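Local atomic coordinates of nodulation fucosyltransferase NodZ (PDB entry 2HHC), a protein that belongs to the nodulation protein Z family and is built on a GT-B fold, with two separate parallel-rich sheets flanked by helices. Residues R135-E138 / E139-R142; I158-L161 / Y162-F166; D101-I104 / F105-R108. One frame throughout, in Å; residues are numbered along the deposited sequence.

Contact 1 (R135-E138 / E139-R142); sequences RCSE and EAER
Cys136 meets the first turn of helix 138-147 with two atoms: CB rests 4.1 Å from Ala140 CB, while SG lies 3.9 Å from the CG methylene of Glu141. Its carbonyl reaches the same glutamate through a water that donates to Cys136 O (2.7 Å) and to Glu141 OE2 (2.7 Å). The other carboxylate oxygen, Glu141 OE1, is engaged by Arg291 in a salt bridge, so both oxygens have partners in this buried position. Ser137 follows as the N-cap of the helix. Its OG accepts from Ala140 N at 3.0 Å with an N-H...O angle of 156°, occupying an amide that has no preceding turn to serve it, and Ser137 O takes Glu141 N at 3.3 Å to start the backbone pattern. Glu138 is next, within the helix itself, and its carbonyl receives Arg142 N. With CG anti to the backbone N (chi1 178°) and the chain extended beyond it, the carboxylate runs alongside the arginine. Glu138 OE2 alone takes both donors, Arg142 NE at 2.7 Å on its anti lone pair and Arg142 NH2 at 2.9 Å from above the carboxylate plane. That oxygen lies in the guanidinium plane, yet the two groups are turned 63° apart, which excludes a flat, oxygen-for-nitrogen pairing. Arg142 NH2 also donates to Leu295 O, in helix 291-296.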
loop_
_atom_site.group_PDB
_atom_site.type_symbol
_atom_site.label_atom_id
_atom_site.label_comp_id
_atom_site.label_asym_id
_atom_site.label_seq_id
_atom_site.Cartn_x
_atom_site.Cartn_y
_atom_site.Cartn_z
ATOM N N ARG A 135 -7.926 -9.821 0.635
ATOM C CA ARG A 135 -7.901 -11.311 0.544
ATOM C C ARG A 135 -6.994 -11.907 1.622
ATOM O O ARG A 135 -6.281 -12.904 1.430
ATOM C CB ARG A 135 -7.468 -11.740 -0.867
ATOM C CG ARG A 135 -8.338 -11.184 -2.014
ATOM C CD ARG A 135 -9.749 -11.456 -1.869
ATOM N NE ARG A 135 -10.542 -11.279 -3.103
ATOM C CZ ARG A 135 -11.104 -10.134 -3.517
ATOM N NH1 ARG A 135 -10.966 -8.989 -2.868
ATOM N NH2 ARG A 135 -11.848 -10.140 -4.618
ATOM N N CYS A 136 -7.042 -11.275 2.786
ATOM C CA CYS A 136 -6.326 -11.741 3.967
ATOM C C CYS A 136 -6.868 -11.040 5.193
ATOM O O CYS A 136 -7.713 -10.148 5.128
ATOM C CB CYS A 136 -4.844 -11.427 3.855
ATOM S SG CYS A 136 -4.441 -9.654 3.831
ATOM N N SER A 137 -6.423 -11.510 6.364
ATOM C CA SER A 137 -6.809 -10.883 7.575
ATOM C C SER A 137 -6.096 -9.569 7.828
ATOM O O SER A 137 -5.010 -9.312 7.299
ATOM C CB SER A 137 -6.530 -11.751 8.785
ATOM O OG SER A 137 -5.111 -11.920 8.876
ATOM N N GLU A 138 -6.709 -8.755 8.670
ATOM C CA GLU A 138 -6.069 -7.512 9.083
ATOM C C GLU A 138 -4.755 -7.814 9.816
ATOM O O GLU A 138 -3.800 -7.052 9.740
ATOM C CB GLU A 138 -7.031 -6.751 9.962
ATOM C CG GLU A 138 -6.615 -5.485 10.546
ATOM C CD GLU A 138 -7.447 -5.193 11.788
ATOM O OE1 GLU A 138 -8.706 -5.300 11.687
ATOM O OE2 GLU A 138 -6.854 -4.909 12.839
ATOM N N GLU A 139 -4.735 -8.915 10.543
ATOM C CA GLU A 139 -3.494 -9.317 11.210
ATOM C C GLU A 139 -2.384 -9.567 10.255
ATOM O O GLU A 139 -1.210 -9.198 10.514
ATOM C CB GLU A 139 -3.725 -10.548 12.114
ATOM C CG GLU A 139 -4.449 -10.255 13.357
ATOM C CD GLU A 139 -5.931 -9.933 13.205
ATOM O OE1 GLU A 139 -6.570 -10.538 12.300
ATOM O OE2 GLU A 139 -6.447 -9.115 13.978
ATOM N N ALA A 140 -2.646 -10.198 9.115
ATOM C CA ALA A 140 -1.623 -10.416 8.108
ATOM C C ALA A 140 -1.052 -9.074 7.601
ATOM O O ALA A 140 0.140 -8.904 7.401
ATOM C CB ALA A 140 -2.119 -11.265 6.973
ATOM N N GLU A 141 -1.945 -8.108 7.403
ATOM C CA GLU A 141 -1.540 -6.788 6.934
ATOM C C GLU A 141 -0.618 -6.149 7.970
ATOM O O GLU A 141 0.425 -5.552 7.644
ATOM C CB GLU A 141 -2.761 -5.883 6.707
ATOM C CG GLU A 141 -3.644 -6.287 5.550
ATOM C CD GLU A 141 -4.859 -5.394 5.555
ATOM O OE1 GLU A 141 -4.684 -4.185 5.158
ATOM O OE2 GLU A 141 -5.950 -5.765 6.040
ATOM N N ARG A 142 -0.997 -6.199 9.238
ATOM C CA ARG A 142 -0.196 -5.563 10.297
ATOM C C ARG A 142 1.147 -6.261 10.398
ATOM O O ARG A 142 2.209 -5.621 10.680
ATOM C CB ARG A 142 -0.948 -5.648 11.646
ATOM C CG ARG A 142 -2.182 -4.824 11.653
ATOM C CD ARG A 142 -2.959 -5.061 12.991
ATOM N NE ARG A 142 -4.206 -4.321 13.049
ATOM C CZ ARG A 142 -4.267 -3.056 13.314
ATOM N NH1 ARG A 142 -3.159 -2.396 13.620
ATOM N NH2 ARG A 142 -5.444 -2.462 13.340
HETATM O O HOH W 1 -7.481 -7.493 4.547
#

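Contact 2 (I158-L161 / Y162-F166); sequences IDAL and YEEHF
The extended side chain of Glu164 passes over the carbonyl oxygen of Ala160 and can be traced across that one atom. Glu164 CB sits 3.3 Å from Ala160 O, already bonded to the amide N of Glu164. A chi1 of -73° places CG beside the backbone N, and Glu164 CG therefore comes to 3.1 Å from Ala160 O. Glu164 CD follows at 3.0 Å from Ala160 O, so the face of the carboxylate, at CD, lies against the oxygen. At the tip both oxygens stay near Ala160 O, Glu164 OE1 the closer at 3.2 Å; Glu164 OE2 also comes 3.8 Å from Ala160 CB. Beside this, Leu161 and His165 run side by side, with Leu161 CD2 4.1 Å from His165 CD2. The imidazole also presents its edge to Leu161 O, and its ring stacks on Phe240. The bond from His165 N to Leu161 O is weak, at 3.0 Å and 131°, and the chain then widens into a pi-type turn as Phe166 N donates to Tyr162 O at 2.9 Å. In that turn Phe166 CB stands over one face of the Tyr162 ring, offset toward its rim; Arg276 makes a cation-pi contact with Tyr162. No side-chain hydrogen bond joins the two segments: they are held by backbone bonds and close packing, and the carboxylate lying near Ala160 O is probably an electrostatic cost borne by the exposed Glu164.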
loop_
_atom_site.group_PDB
_atom_site.type_symbol
_atom_site.label_atom_id
_atom_site.label_comp_id
_atom_site.label_asym_id
_atom_site.label_seq_id
_atom_site.Cartn_x
_atom_site.Cartn_y
_atom_site.Cartn_z
ATOM N N ILE A 158 11.395 10.725 7.393
ATOM C CA ILE A 158 10.204 10.627 8.214
ATOM C C ILE A 158 10.470 11.165 9.649
ATOM O O ILE A 158 9.678 11.906 10.202
ATOM C CB ILE A 158 9.746 9.141 8.296
ATOM C CG1 ILE A 158 9.148 8.707 6.950
ATOM C CG2 ILE A 158 8.701 8.927 9.418
ATOM C CD1 ILE A 158 8.989 7.196 6.772
ATOM N N ASP A 159 11.597 10.766 10.208
ATOM C CA ASP A 159 11.989 11.122 11.576
ATOM C C ASP A 159 12.124 12.641 11.675
ATOM O O ASP A 159 11.653 13.241 12.620
ATOM C CB ASP A 159 13.291 10.414 11.995
ATOM C CG ASP A 159 13.155 8.869 12.093
ATOM O OD1 ASP A 159 12.009 8.399 12.207
ATOM O OD2 ASP A 159 14.178 8.181 12.033
ATOM N N ALA A 160 12.865 13.250 10.739
ATOM C CA ALA A 160 13.021 14.706 10.754
ATOM C C ALA A 160 11.692 15.431 10.658
ATOM O O ALA A 160 11.420 16.371 11.417
ATOM C CB ALA A 160 13.957 15.139 9.668
ATOM N N LEU A 161 10.831 14.992 9.734
ATOM C CA LEU A 161 9.509 15.573 9.559
ATOM C C LEU A 161 8.591 15.423 10.799
ATOM O O LEU A 161 7.884 16.315 11.188
ATOM C CB LEU A 161 8.813 14.976 8.313
ATOM C CG LEU A 161 9.503 15.438 7.019
ATOM C CD1 LEU A 161 9.253 14.463 5.853
ATOM C CD2 LEU A 161 8.965 16.771 6.602
ATOM N N TYR A 162 8.675 14.264 11.446
ATOM C CA TYR A 162 7.916 14.032 12.652
ATOM C C TYR A 162 8.334 15.040 13.742
ATOM O O TYR A 162 7.521 15.699 14.368
ATOM C CB TYR A 162 8.099 12.598 13.149
ATOM C CG TYR A 162 7.215 12.337 14.314
ATOM C CD1 TYR A 162 5.880 11.946 14.128
ATOM C CD2 TYR A 162 7.679 12.538 15.602
ATOM C CE1 TYR A 162 5.060 11.745 15.257
ATOM C CE2 TYR A 162 6.899 12.331 16.674
ATOM C CZ TYR A 162 5.590 11.949 16.511
ATOM O OH TYR A 162 4.932 11.756 17.731
ATOM N N GLU A 163 9.626 15.170 13.979
ATOM C CA GLU A 163 10.131 16.097 14.951
ATOM C C GLU A 163 9.720 17.531 14.618
ATOM O O GLU A 163 9.325 18.301 15.490
ATOM C CB GLU A 163 11.635 15.966 15.019
ATOM C CG GLU A 163 12.415 16.983 15.807
ATOM C CD GLU A 163 11.945 17.191 17.220
ATOM O OE1 GLU A 163 11.248 16.308 17.760
ATOM O OE2 GLU A 163 12.346 18.228 17.795
ATOM N N GLU A 164 9.774 17.871 13.336
ATOM C CA GLU A 164 9.568 19.239 12.882
ATOM C C GLU A 164 8.113 19.676 12.939
ATOM O O GLU A 164 7.855 20.858 13.112
ATOM C CB GLU A 164 10.111 19.407 11.451
ATOM C CG GLU A 164 11.601 19.428 11.392
ATOM C CD GLU A 164 12.208 18.975 10.081
ATOM O OE1 GLU A 164 11.438 18.652 9.126
ATOM O OE2 GLU A 164 13.469 18.877 10.057
ATOM N N HIS A 165 7.163 18.757 12.818
ATOM C CA HIS A 165 5.723 19.113 12.631
ATOM C C HIS A 165 4.752 18.347 13.534
ATOM O O HIS A 165 3.723 18.909 13.946
ATOM C CB HIS A 165 5.288 18.827 11.193
ATOM C CG HIS A 165 6.082 19.542 10.161
ATOM N ND1 HIS A 165 5.885 20.887 9.882
ATOM C CD2 HIS A 165 7.052 19.112 9.325
ATOM C CE1 HIS A 165 6.742 21.247 8.941
ATOM N NE2 HIS A 165 7.454 20.190 8.583
ATOM N N PHE A 166 5.025 17.085 13.795
ATOM C CA PHE A 166 4.135 16.168 14.505
ATOM C C PHE A 166 4.314 16.203 16.036
ATOM O O PHE A 166 3.322 16.205 16.789
ATOM C CB PHE A 166 4.336 14.743 14.028
ATOM C CG PHE A 166 3.683 14.413 12.742
ATOM C CD1 PHE A 166 4.123 14.961 11.562
ATOM C CD2 PHE A 166 2.610 13.541 12.718
ATOM C CE1 PHE A 166 3.479 14.611 10.309
ATOM C CE2 PHE A 166 2.002 13.238 11.560
ATOM C CZ PHE A 166 2.427 13.770 10.366
#

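Contact 3 (D101-I104 / F105-R108); sequences DEQI and FRER. With PO4 (phosphate ion), chain B.
Phe105 N donates to Asp101 O at 2.8 Å, and Arg106, Glu107 and Arg108 N repeat the bond to the carbonyls four residues back, giving regular alpha-helical geometry throughout. The Phe105 ring lies over its own bond partner, since Asp101 O stands 3.2 Å above one face, offset toward the rim, and Asp101 CB packs against CE2. Arg106 has CG anti to the backbone N (chi1 175°) and bends at chi3, which carries its guanidinium back over Glu102 O. Two oxygens meet the edge of that group in its plane. Glu102 OE1 accepts from Arg106 NH2 at 3.0 Å on its anti lone pair in a salt bridge, and Gln103 OE1 accepts from Arg106 NH1 at 2.6 Å, although here the donor sits above the amide plane. Gln103 spends its amide at both ends: NE2 donates to Glu107 OE2 at 2.9 Å and 175°, nearly straight and in the amide plane, which fixes the amide's rotation. A phosphate ion, probably from the crystallisation liquor, lies beside the Gln103 amide and is hydrogen-bonded by Trp88 N. Glu107 OE1 is held by Arg99 in a salt bridge and by Trp89 NE1. These residues form the opening turns of helix 101-116, the connecting helix of a beta-alpha-beta crossover between the adjacent parallel strands 84-85 and 125-128.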
loop_
_atom_site.group_PDB
_atom_site.type_symbol
_atom_site.label_atom_id
_atom_site.label_comp_id
_atom_site.label_asym_id
_atom_site.label_seq_id
_atom_site.Cartn_x
_atom_site.Cartn_y
_atom_site.Cartn_z
ATOM N N ASP A 101 -6.917 -7.256 -18.795
ATOM C CA ASP A 101 -7.482 -7.073 -17.469
ATOM C C ASP A 101 -8.459 -8.195 -17.134
ATOM O O ASP A 101 -8.435 -8.662 -15.992
ATOM C CB ASP A 101 -8.146 -5.693 -17.346
ATOM C CG ASP A 101 -7.138 -4.572 -17.063
ATOM O OD1 ASP A 101 -5.903 -4.788 -17.006
ATOM O OD2 ASP A 101 -7.612 -3.425 -16.862
ATOM N N GLU A 102 -9.198 -8.696 -18.115
ATOM C CA GLU A 102 -10.142 -9.800 -17.862
ATOM C C GLU A 102 -9.410 -11.022 -17.292
ATOM O O GLU A 102 -9.923 -11.689 -16.395
ATOM C CB GLU A 102 -11.048 -10.130 -19.059
ATOM C CG GLU A 102 -10.410 -10.727 -20.267
ATOM C CD GLU A 102 -11.473 -11.176 -21.250
ATOM O OE1 GLU A 102 -12.188 -12.190 -20.987
ATOM O OE2 GLU A 102 -11.626 -10.482 -22.284
ATOM N N GLN A 103 -8.200 -11.297 -17.780
ATOM C CA GLN A 103 -7.429 -12.423 -17.286
ATOM C C GLN A 103 -6.896 -12.139 -15.875
ATOM O O GLN A 103 -6.866 -13.013 -15.039
ATOM C CB GLN A 103 -6.234 -12.746 -18.233
ATOM C CG GLN A 103 -5.360 -13.934 -17.755
ATOM C CD GLN A 103 -6.138 -15.219 -17.629
ATOM O OE1 GLN A 103 -7.087 -15.471 -18.426
ATOM N NE2 GLN A 103 -5.774 -16.037 -16.670
ATOM N N ILE A 104 -6.412 -10.933 -15.616
ATOM C CA ILE A 104 -5.916 -10.579 -14.315
ATOM C C ILE A 104 -7.050 -10.718 -13.276
ATOM O O ILE A 104 -6.839 -11.263 -12.184
ATOM C CB ILE A 104 -5.351 -9.135 -14.323
ATOM C CG1 ILE A 104 -4.171 -9.009 -15.311
ATOM C CG2 ILE A 104 -4.981 -8.684 -12.940
ATOM C CD1 ILE A 104 -3.765 -7.527 -15.589
ATOM N N PHE A 105 -8.228 -10.249 -13.649
ATOM C CA PHE A 105 -9.418 -10.341 -12.754
ATOM C C PHE A 105 -9.859 -11.790 -12.494
ATOM O O PHE A 105 -10.177 -12.149 -11.371
ATOM C CB PHE A 105 -10.599 -9.532 -13.256
ATOM C CG PHE A 105 -10.324 -8.049 -13.379
ATOM C CD1 PHE A 105 -9.363 -7.445 -12.605
ATOM C CD2 PHE A 105 -11.006 -7.286 -14.324
ATOM C CE1 PHE A 105 -9.092 -6.098 -12.719
ATOM C CE2 PHE A 105 -10.735 -5.900 -14.440
ATOM C CZ PHE A 105 -9.766 -5.334 -13.618
ATOM N N ARG A 106 -9.803 -12.610 -13.523
ATOM C CA ARG A 106 -10.045 -14.044 -13.380
ATOM C C ARG A 106 -9.059 -14.637 -12.376
ATOM O O ARG A 106 -9.439 -15.442 -11.510
ATOM C CB ARG A 106 -9.904 -14.668 -14.763
ATOM C CG ARG A 106 -9.984 -16.155 -14.897
ATOM C CD ARG A 106 -9.978 -16.503 -16.399
ATOM N NE ARG A 106 -10.927 -15.641 -17.117
ATOM C CZ ARG A 106 -10.713 -14.900 -18.227
ATOM N NH1 ARG A 106 -9.560 -14.864 -18.876
ATOM N NH2 ARG A 106 -11.735 -14.210 -18.748
ATOM N N GLU A 107 -7.792 -14.244 -12.451
ATOM C CA GLU A 107 -6.833 -14.790 -11.524
ATOM C C GLU A 107 -7.046 -14.313 -10.107
ATOM O O GLU A 107 -6.917 -15.085 -9.176
ATOM C CB GLU A 107 -5.392 -14.505 -11.994
ATOM C CG GLU A 107 -5.063 -15.284 -13.264
ATOM C CD GLU A 107 -3.670 -15.049 -13.814
ATOM O OE1 GLU A 107 -2.767 -14.702 -13.054
ATOM O OE2 GLU A 107 -3.476 -15.275 -15.027
ATOM N N ARG A 108 -7.422 -13.055 -9.906
ATOM C CA ARG A 108 -7.824 -12.610 -8.573
ATOM C C ARG A 108 -8.864 -13.558 -8.002
ATOM O O ARG A 108 -8.807 -13.946 -6.837
ATOM C CB ARG A 108 -8.363 -11.187 -8.667
ATOM C CG ARG A 108 -8.917 -10.592 -7.358
ATOM C CD ARG A 108 -9.711 -9.357 -7.629
ATOM N NE ARG A 108 -10.884 -9.791 -8.394
ATOM C CZ ARG A 108 -11.552 -9.141 -9.372
ATOM N NH1 ARG A 108 -11.255 -7.895 -9.747
ATOM N NH2 ARG A 108 -12.555 -9.741 -9.969
HETATM P P PO4 B . -6.906 -19.450 -16.179
HETATM O O1 PO4 B . -8.125 -18.529 -16.309
HETATM O O2 PO4 B . -5.894 -19.038 -15.042
HETATM O O3 PO4 B . -7.444 -20.843 -15.949
HETATM O O4 PO4 B . -6.233 -19.466 -17.539
#

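How the contacts relate
Contact 1 is the most central, its centre 12 Å from the chain's centre against about 21 Å for contact 2 and about 20 Å for contact 3. It has buried Ala140 and Glu141 and one exposed residue, where contacts 2 and 3 have three and four. Contacts 1 and 3 flank strand 125-128 in sequence and touch where Arg135 NH2 packs 3.8 Å from Arg108 CD; Thr112 OG1 is bonded by Arg135 NE and by the backbone O of Arg108. Contact 2, across the chain's centre from contact 3, precedes strand 170-176 of the other sheet. Contacts 1 and 3 add side-chain hydrogen bonds and salt bridges, and contact 1 a serine cap, to backbone bonds that contact 2 shares.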